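Local structure of carbohydrate kinase, FGGY (3IFR) at residues Val89-Asp94 with Val98-Ile103; Ala158-Ser163 with Ala203-Ser208; Trp310-Leu315 with Ala325-Leu330; Gly418-Ala421 with Pro427-Leu430. The protein probably phosphorylates D-xylulose as a xylulose kinase of the FGGY carbohydrate kinase family. One frame throughout, in Å; residues are numbered along the deposited sequence.

In the fold
The four contacts sample both halves of an FGGY kinase, a family built from two actin-like ATPase domains with the active site in the cleft between them. Contacts 1 and 2 fall in the N-terminal domain, their centres about 10 Å apart, and share a small antiparallel sheet: Leu92 N lies 2.7 Å from Thr159 O, a probable hydrogen bond. Contacts 3 and 4 belong to the C-terminal domain; their centres are about 20 Å apart and their nearest atoms about 7 Å, without touching. Contact 4 reaches the large mixed sheet there. None of the four links the two halves, and centres in different halves lie about 43 to 47 Å apart.

Contact 1: residues Val89-Asp94 with Val98-Ile103; sequences VVLLDD and VLRPSI
Leu91 and Leu99 are joined by a nearly straight backbone hydrogen bond, Leu99 N to Leu91 O at 2.8 Å, with 166° at the hydrogen. At the other end Val89 and Ile103 form an antiparallel hydrogen-bonded pair, Val89 N to Ile103 O measuring 2.9 Å and Ile103 N to Val89 O 3.1 Å. Between this pair and the bridge of Leu92 with Val98 the register shifts by two residues, and water fills in for direct pairing. One water donates to both Val89 O and Pro101 O; a second accepts from Leu91 N, at 2.8 Å, and donates to Arg100 O. The charged side chains find their partners outside the two segments: Arg100 forms salt bridges with Glu49 and Glu150, while Asp93 OD2 takes the N-H of Ala97 within the connecting turn.

Packing follows the backbone. Leu99 lies over the other segment, its CD1 3.8 Å from Leu91 CB and its CD2 3.7 Å from Asp93 CB; chi1 of -70° swings CG toward Leu91 and Asp93, and chi2 of 156° spreads the methyls over them. Leu91 CD1 runs alongside the aliphatic part of Arg100, 3.9 Å from its CD, the two side chains pointing the same way. Leu92 CD2 and Val98 CG2 meet at 3.8 Å as their side chains cross at a slant. Ile146 of helix 139-149 touches both Leu91 and Ile103. The whole is a hairpin-like connection of two short ladders, whose arms pair with different strands, 90-92 with 159-161 and 102-103 with 49-50, within the FGGY N-terminal domain.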
# COMPACT_ATOMS: atom_id res chain seq x y z
N VAL A 89 -10.30 7.48 -7.99
CA VAL A 89 -10.76 8.66 -8.69
C VAL A 89 -12.26 8.78 -8.50
O VAL A 89 -13.03 7.97 -9.02
CB VAL A 89 -10.46 8.58 -10.20
CG1 VAL A 89 -11.13 9.72 -10.96
CG2 VAL A 89 -8.93 8.56 -10.44
N VAL A 90 -12.65 9.80 -7.75
CA VAL A 90 -14.04 10.16 -7.49
C VAL A 90 -14.31 11.52 -8.12
O VAL A 90 -13.53 12.46 -7.88
CB VAL A 90 -14.27 10.29 -5.95
CG1 VAL A 90 -15.71 10.69 -5.65
CG2 VAL A 90 -13.96 8.98 -5.29
N LEU A 91 -15.41 11.63 -8.89
CA LEU A 91 -15.84 12.87 -9.56
C LEU A 91 -17.12 13.50 -8.98
O LEU A 91 -18.18 12.87 -8.94
CB LEU A 91 -16.01 12.64 -11.08
CG LEU A 91 -14.78 11.93 -11.66
CD1 LEU A 91 -14.94 11.51 -13.10
CD2 LEU A 91 -13.60 12.84 -11.51
N LEU A 92 -17.02 14.74 -8.51
CA LEU A 92 -18.21 15.45 -8.06
C LEU A 92 -18.54 16.62 -8.99
O LEU A 92 -17.66 17.31 -9.51
CB LEU A 92 -18.12 15.94 -6.60
CG LEU A 92 -17.66 14.91 -5.56
CD1 LEU A 92 -17.53 15.54 -4.17
CD2 LEU A 92 -18.59 13.67 -5.56
N ASP A 93 -19.84 16.82 -9.19
CA ASP A 93 -20.32 17.96 -9.93
C ASP A 93 -20.43 19.20 -9.03
O ASP A 93 -19.99 19.20 -7.89
CB ASP A 93 -21.65 17.60 -10.56
CG ASP A 93 -22.78 17.53 -9.55
OD1 ASP A 93 -23.88 17.24 -10.02
OD2 ASP A 93 -22.60 17.75 -8.32
N ASP A 94 -21.02 20.28 -9.53
CA ASP A 94 -20.94 21.52 -8.78
C ASP A 94 -21.79 21.47 -7.53
O ASP A 94 -21.60 22.25 -6.61
CB ASP A 94 -21.27 22.74 -9.66
CG ASP A 94 -22.60 22.62 -10.37
OD1 ASP A 94 -23.41 21.72 -10.07
OD2 ASP A 94 -22.83 23.45 -11.26
N VAL A 98 -21.98 12.68 -6.87
CA VAL A 98 -21.14 11.75 -7.61
C VAL A 98 -21.51 11.62 -9.12
O VAL A 98 -22.62 11.30 -9.48
CB VAL A 98 -21.16 10.36 -6.90
CG1 VAL A 98 -20.35 9.29 -7.68
CG2 VAL A 98 -20.64 10.51 -5.53
N LEU A 99 -20.55 11.87 -10.01
CA LEU A 99 -20.84 11.79 -11.44
C LEU A 99 -20.91 10.35 -11.97
O LEU A 99 -21.80 10.01 -12.73
CB LEU A 99 -19.84 12.64 -12.22
CG LEU A 99 -20.07 14.14 -11.98
CD1 LEU A 99 -18.84 14.99 -12.21
CD2 LEU A 99 -21.23 14.68 -12.78
N ARG A 100 -20.01 9.48 -11.55
CA ARG A 100 -19.99 8.12 -12.09
C ARG A 100 -19.30 7.30 -11.03
O ARG A 100 -18.77 7.85 -10.08
CB ARG A 100 -19.14 8.07 -13.36
CG ARG A 100 -17.65 8.26 -13.04
CD ARG A 100 -16.70 8.18 -14.25
NE ARG A 100 -17.01 7.13 -15.21
CZ ARG A 100 -16.93 5.82 -14.99
NH1 ARG A 100 -17.22 4.97 -15.98
NH2 ARG A 100 -16.57 5.33 -13.81
N PRO A 101 -19.31 5.98 -11.19
CA PRO A 101 -18.68 5.16 -10.16
C PRO A 101 -17.19 5.50 -10.03
O PRO A 101 -16.58 5.96 -11.01
CB PRO A 101 -18.87 3.74 -10.68
CG PRO A 101 -20.11 3.85 -11.59
CD PRO A 101 -20.02 5.20 -12.21
N SER A 102 -16.65 5.33 -8.83
CA SER A 102 -15.23 5.53 -8.58
C SER A 102 -14.41 4.53 -9.36
O SER A 102 -14.71 3.33 -9.37
CB SER A 102 -14.93 5.37 -7.09
OG SER A 102 -13.55 5.17 -6.85
N ILE A 103 -13.34 5.03 -9.99
CA ILE A 103 -12.36 4.18 -10.66
C ILE A 103 -11.21 3.91 -9.68
O ILE A 103 -10.53 4.85 -9.25
CB ILE A 103 -11.84 4.81 -11.99
CG1 ILE A 103 -13.02 5.24 -12.89
CG2 ILE A 103 -10.96 3.83 -12.73
CD1 ILE A 103 -12.64 6.15 -14.12
O HOH W 1 -14.80 8.19 -11.14
O HOH W 2 -16.60 9.12 -9.23

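Contact 2: residues Ala158-Ser163 with Ala203-Ser208; sequences ATVCGS and AHIPPS
Val160 and Ile205 are brought together by matching first torsions: Val160 CG1 (chi1 55°) and Ile205 CG1 (chi1 58°) each sit between the backbone N and the carbonyl carbon. The Ile205 chain then runs extended through chi2 (-179°), delivering CD1 to Val160 CG1 at 3.8 Å, where the two side chains cross at about a right angle. Strand 159-161, which supplies the valine, is marked by a classic beta bulge, Ala158 and Thr159 both facing Leu92 of the neighbouring strand. Facing it is the loop that follows helix 197-201, where His204 leaves the helical conformation with positive phi.

The apolar touch is narrow, but it does not stand alone. Leu143 of helix 139-149 packs on Ile205, and Val210 touches both Ile205 and Val160, making the pair part of a larger apolar cluster that joins the loop to the strand. Farther along, Gly162 is the N-cap of helix 163-172 and its N-H reaches Asp165 OD2, the half of a capping box that a glycine can provide.

At the bulge the segments approach through backbone oxygens. Arg175 NH2 is a donor shared by both sides, hydrogen-bonding Ser208 O and Thr159 OG1 and, weakly, Ala158 O. This is consistent with the distance of 3.9 Å between Ala158 O and Ser208 O.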
# COMPACT_ATOMS: atom_id res chain seq x y z
N ALA A 158 -16.52 19.38 -11.08
CA ALA A 158 -16.23 20.49 -10.17
C ALA A 158 -15.18 20.08 -9.14
O ALA A 158 -14.38 20.91 -8.67
CB ALA A 158 -17.51 20.91 -9.47
N THR A 159 -15.19 18.80 -8.76
CA THR A 159 -14.22 18.27 -7.79
C THR A 159 -13.78 16.85 -8.16
O THR A 159 -14.61 15.95 -8.46
CB THR A 159 -14.83 18.26 -6.37
OG1 THR A 159 -15.20 19.59 -5.98
CG2 THR A 159 -13.89 17.65 -5.35
N VAL A 160 -12.48 16.66 -8.16
CA VAL A 160 -11.91 15.33 -8.28
C VAL A 160 -11.12 15.07 -7.01
O VAL A 160 -10.37 15.95 -6.54
CB VAL A 160 -11.02 15.19 -9.53
CG1 VAL A 160 -9.90 16.28 -9.54
CG2 VAL A 160 -10.41 13.81 -9.59
N CYS A 161 -11.34 13.88 -6.43
CA CYS A 161 -10.72 13.48 -5.18
C CYS A 161 -10.67 11.96 -5.04
O CYS A 161 -11.11 11.26 -5.93
CB CYS A 161 -11.48 14.10 -3.99
SG CYS A 161 -13.15 13.45 -3.72
N GLY A 162 -10.16 11.47 -3.91
CA GLY A 162 -9.95 10.06 -3.71
C GLY A 162 -11.01 9.55 -2.78
O GLY A 162 -11.92 10.30 -2.42
N SER A 163 -10.90 8.29 -2.36
CA SER A 163 -11.98 7.66 -1.63
C SER A 163 -12.11 8.24 -0.24
O SER A 163 -13.15 8.75 0.11
CB SER A 163 -11.75 6.17 -1.50
OG SER A 163 -10.47 5.97 -0.92
N ALA A 203 -4.06 17.13 -17.11
CA ALA A 203 -5.25 16.29 -17.05
C ALA A 203 -6.41 17.06 -17.70
O ALA A 203 -7.55 16.57 -17.76
CB ALA A 203 -5.58 15.93 -15.57
N HIS A 204 -6.12 18.28 -18.15
CA HIS A 204 -7.10 19.08 -18.91
C HIS A 204 -8.35 19.41 -18.08
O HIS A 204 -9.44 19.59 -18.64
CB HIS A 204 -7.56 18.35 -20.19
CG HIS A 204 -6.44 17.98 -21.13
ND1 HIS A 204 -6.55 16.95 -22.05
CD2 HIS A 204 -5.20 18.49 -21.29
CE1 HIS A 204 -5.44 16.85 -22.74
NE2 HIS A 204 -4.59 17.77 -22.30
N ILE A 205 -8.21 19.45 -16.76
CA ILE A 205 -9.28 19.96 -15.92
C ILE A 205 -8.84 21.32 -15.43
O ILE A 205 -7.65 21.63 -15.42
CB ILE A 205 -9.58 19.07 -14.70
CG1 ILE A 205 -8.32 18.90 -13.85
CG2 ILE A 205 -10.04 17.71 -15.14
CD1 ILE A 205 -8.46 18.03 -12.60
N PRO A 206 -9.80 22.15 -15.04
CA PRO A 206 -9.46 23.43 -14.42
C PRO A 206 -8.84 23.18 -13.06
O PRO A 206 -9.23 22.23 -12.39
CB PRO A 206 -10.83 24.09 -14.24
CG PRO A 206 -11.80 22.93 -14.20
CD PRO A 206 -11.25 21.95 -15.19
N PRO A 207 -7.91 24.05 -12.65
CA PRO A 207 -7.18 23.93 -11.39
C PRO A 207 -8.12 24.08 -10.20
O PRO A 207 -7.80 23.59 -9.13
CB PRO A 207 -6.17 25.10 -11.43
CG PRO A 207 -6.12 25.53 -12.88
CD PRO A 207 -7.53 25.28 -13.38
N SER A 208 -9.26 24.73 -10.38
CA SER A 208 -10.22 24.76 -9.29
C SER A 208 -10.76 23.35 -9.00
O SER A 208 -11.28 23.10 -7.93
CB SER A 208 -11.37 25.72 -9.61
OG SER A 208 -12.02 25.39 -10.85

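Contact 3: residues Trp310-Leu315 with Ala325-Leu330; sequences WLAKLL and AQLDAL
Ala312 and Leu315, three positions apart on helix 305-315, both meet Leu327 of helix 322-332, a packing of two consecutive helices joined by a short loop. Along the first segment, Trp310 comes at the side turned from the contact: its indole carries Leu314 CD1 on one face, 3.6 Å above the plane and offset toward the rim, and it also meets Phe347, with ring planes at about 50°. Leu311 touches Trp376 of helix 372-397. Ala312 then offers the close surface, its small CB standing 4.0 Å from Leu327 CD1. Last comes Leu315, directed at the other helix, with CB 4.1 Å from Leu327 CD2, while Leu375 packs against it as well.

Leu327 thus reaches both residues with a single isobutyl group. Its CG is anti to the carbonyl carbon (chi1 -62°), which aims the branch at the first helix; there CD1 meets both Ala312 and Leu315, whereas CD2 meets Leu315. Trp376 touches Ala312 and Leu327 too, and its NE1 hydrogen-bonds Asp328 OD1, so this indole reaches both helices of the pair from helix 372-397. The tightest approach across the pair is Leu327 CD1 to Ala312 CA, 3.8 Å.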
# COMPACT_ATOMS: atom_id res chain seq x y z
N TRP A 310 -0.06 -20.28 -6.43
CA TRP A 310 0.12 -20.93 -7.71
C TRP A 310 0.94 -22.20 -7.51
O TRP A 310 0.47 -23.31 -7.74
CB TRP A 310 0.81 -19.97 -8.68
CG TRP A 310 1.12 -20.54 -10.01
CD1 TRP A 310 0.22 -20.86 -10.96
CD2 TRP A 310 2.41 -20.84 -10.55
NE1 TRP A 310 0.86 -21.35 -12.07
CE2 TRP A 310 2.21 -21.35 -11.84
CE3 TRP A 310 3.71 -20.71 -10.07
CZ2 TRP A 310 3.26 -21.76 -12.67
CZ3 TRP A 310 4.77 -21.11 -10.90
CH2 TRP A 310 4.53 -21.63 -12.19
N LEU A 311 2.17 -22.05 -7.05
CA LEU A 311 3.08 -23.19 -7.05
C LEU A 311 2.66 -24.27 -6.06
O LEU A 311 2.89 -25.46 -6.32
CB LEU A 311 4.52 -22.77 -6.81
CG LEU A 311 5.53 -23.93 -6.89
CD1 LEU A 311 5.64 -24.52 -8.32
CD2 LEU A 311 6.87 -23.52 -6.33
N ALA A 312 2.07 -23.88 -4.93
CA ALA A 312 1.59 -24.85 -3.95
C ALA A 312 0.52 -25.75 -4.57
O ALA A 312 0.45 -26.95 -4.27
CB ALA A 312 1.05 -24.16 -2.70
N LYS A 313 -0.29 -25.19 -5.47
CA LYS A 313 -1.37 -25.96 -6.09
C LYS A 313 -0.78 -26.97 -7.06
O LYS A 313 -1.22 -28.12 -7.14
CB LYS A 313 -2.35 -25.05 -6.83
CG LYS A 313 -3.03 -24.01 -5.96
CD LYS A 313 -4.07 -23.26 -6.84
CE LYS A 313 -4.38 -21.83 -6.36
NZ LYS A 313 -5.06 -21.04 -7.45
N LEU A 314 0.19 -26.51 -7.83
CA LEU A 314 0.90 -27.39 -8.73
C LEU A 314 1.61 -28.52 -7.99
O LEU A 314 1.58 -29.66 -8.41
CB LEU A 314 1.93 -26.58 -9.52
CG LEU A 314 1.34 -25.68 -10.60
CD1 LEU A 314 2.50 -25.04 -11.30
CD2 LEU A 314 0.45 -26.47 -11.59
N LEU A 315 2.25 -28.19 -6.87
CA LEU A 315 3.17 -29.12 -6.19
C LEU A 315 2.49 -29.99 -5.12
O LEU A 315 2.96 -31.07 -4.82
CB LEU A 315 4.32 -28.32 -5.55
CG LEU A 315 5.65 -28.26 -6.32
CD1 LEU A 315 5.48 -28.21 -7.81
CD2 LEU A 315 6.49 -27.11 -5.82
N ALA A 325 2.27 -25.66 4.57
CA ALA A 325 2.98 -26.30 5.66
C ALA A 325 3.79 -27.49 5.12
O ALA A 325 4.98 -27.67 5.44
CB ALA A 325 2.01 -26.75 6.75
N GLN A 326 3.16 -28.31 4.29
CA GLN A 326 3.82 -29.53 3.83
C GLN A 326 5.05 -29.24 2.98
O GLN A 326 6.12 -29.81 3.23
CB GLN A 326 2.83 -30.44 3.09
CG GLN A 326 1.82 -31.13 4.01
CD GLN A 326 1.05 -32.23 3.28
OE1 GLN A 326 1.56 -32.81 2.32
NE2 GLN A 326 -0.19 -32.51 3.73
N LEU A 327 4.91 -28.33 2.01
CA LEU A 327 6.04 -27.84 1.21
C LEU A 327 7.12 -27.09 1.98
O LEU A 327 8.31 -27.18 1.63
CB LEU A 327 5.57 -26.98 0.05
CG LEU A 327 4.70 -27.82 -0.87
CD1 LEU A 327 3.80 -26.92 -1.72
CD2 LEU A 327 5.61 -28.77 -1.70
N ASP A 328 6.73 -26.38 3.04
CA ASP A 328 7.69 -25.65 3.87
C ASP A 328 8.60 -26.67 4.49
O ASP A 328 9.83 -26.51 4.48
CB ASP A 328 6.99 -24.83 4.95
CG ASP A 328 6.66 -23.40 4.49
OD1 ASP A 328 6.86 -23.12 3.29
OD2 ASP A 328 6.20 -22.57 5.33
N ALA A 329 7.99 -27.74 5.00
CA ALA A 329 8.74 -28.82 5.62
C ALA A 329 9.71 -29.46 4.64
O ALA A 329 10.84 -29.78 4.99
CB ALA A 329 7.77 -29.89 6.17
N LEU A 330 9.27 -29.68 3.41
CA LEU A 330 10.17 -30.31 2.45
C LEU A 330 11.34 -29.38 2.21
O LEU A 330 12.48 -29.83 2.22
CB LEU A 330 9.46 -30.60 1.13
CG LEU A 330 8.84 -31.98 0.86
CD1 LEU A 330 9.37 -33.09 1.77
CD2 LEU A 330 7.38 -31.88 0.98

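Contact 4: residues Gly418-Ala421 with Pro427-Leu430; sequences GIMA and PVQL
Val428 and Ala421 meet without any flat group between them; the flat amide of Gln429, which takes no part in the contact, is turned to the other side of the strand. Gln429 NE2 donates to Leu430 O at 2.9 Å, with 157° at the hydrogen and the acceptor 16° out of the amide plane. A second hydrogen bond, to Gly465 O, ties the same nitrogen to the neighbouring strand 463-468, so two carbonyls hold the amide in place.

Across the contact itself everything is aliphatic. With Val428 CG1 anti to the backbone N (chi1 175°), CG2 falls anti to the carbonyl carbon; Val428 CG2 comes in over Ala421 and lies 3.9 Å from its CB and equally far from its CA. Met420, a selenomethionine, adds its CG at 4.3 Å from Val428 CG2 before the rest of the chain leads away, and Phe387 of helix 372-397 packs on it. Ala421 is also covered by Ile468, and Val428 by Ala406.

Helix 414-424 thereby rests on strand 428-432, closing the beta-alpha-beta unit that begins with strand 403-407. With no hydrogen bond between the two segments, their fit depends on shape and burial of small apolar groups, while backbone hydrogen bonds tie the strand to its neighbours 403-407 and 463-468.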
# COMPACT_ATOMS: atom_id res chain seq x y z
N GLY A 418 13.32 -17.35 7.86
CA GLY A 418 14.72 -17.72 8.01
C GLY A 418 15.42 -17.43 6.71
O GLY A 418 16.48 -16.80 6.67
N ILE A 419 14.79 -17.84 5.60
CA ILE A 419 15.39 -17.58 4.30
C ILE A 419 15.54 -16.09 4.07
O ILE A 419 16.58 -15.62 3.61
CB ILE A 419 14.57 -18.24 3.18
CG1 ILE A 419 14.82 -19.76 3.18
CG2 ILE A 419 14.81 -17.56 1.78
CD1 ILE A 419 13.75 -20.52 2.42
N MSE A 420 14.49 -15.32 4.36
CA MSE A 420 14.56 -13.88 4.14
C MSE A 420 15.74 -13.25 4.89
O MSE A 420 16.48 -12.46 4.32
CB MSE A 420 13.28 -13.21 4.61
CG MSE A 420 13.26 -11.70 4.39
SE MSE A 420 13.01 -11.29 2.46
CE MSE A 420 14.81 -10.53 2.07
N ALA A 421 15.89 -13.59 6.18
CA ALA A 421 16.93 -13.02 6.99
C ALA A 421 18.30 -13.43 6.49
O ALA A 421 19.21 -12.59 6.44
CB ALA A 421 16.75 -13.40 8.43
N PRO A 427 18.86 -8.61 10.84
CA PRO A 427 17.78 -9.17 11.64
C PRO A 427 16.42 -8.75 11.10
O PRO A 427 16.30 -7.61 10.63
CB PRO A 427 18.03 -8.57 13.03
CG PRO A 427 19.52 -8.28 13.05
CD PRO A 427 19.78 -7.79 11.65
N VAL A 428 15.42 -9.63 11.12
CA VAL A 428 14.11 -9.26 10.62
C VAL A 428 13.10 -9.36 11.76
O VAL A 428 12.92 -10.43 12.33
CB VAL A 428 13.64 -10.17 9.44
CG1 VAL A 428 12.24 -9.81 9.04
CG2 VAL A 428 14.59 -10.12 8.21
N GLN A 429 12.43 -8.27 12.11
CA GLN A 429 11.42 -8.33 13.18
C GLN A 429 10.04 -8.69 12.61
O GLN A 429 9.44 -7.89 11.90
CB GLN A 429 11.32 -6.98 13.89
CG GLN A 429 10.14 -6.90 14.92
CD GLN A 429 10.40 -7.74 16.16
OE1 GLN A 429 11.18 -7.35 17.04
NE2 GLN A 429 9.77 -8.93 16.22
N LEU A 430 9.56 -9.90 12.91
CA LEU A 430 8.24 -10.34 12.47
C LEU A 430 7.17 -9.69 13.35
O LEU A 430 7.40 -9.43 14.54
CB LEU A 430 8.10 -11.86 12.55
CG LEU A 430 9.02 -12.75 11.71
CD1 LEU A 430 8.53 -14.24 11.79
CD2 LEU A 430 9.08 -12.22 10.24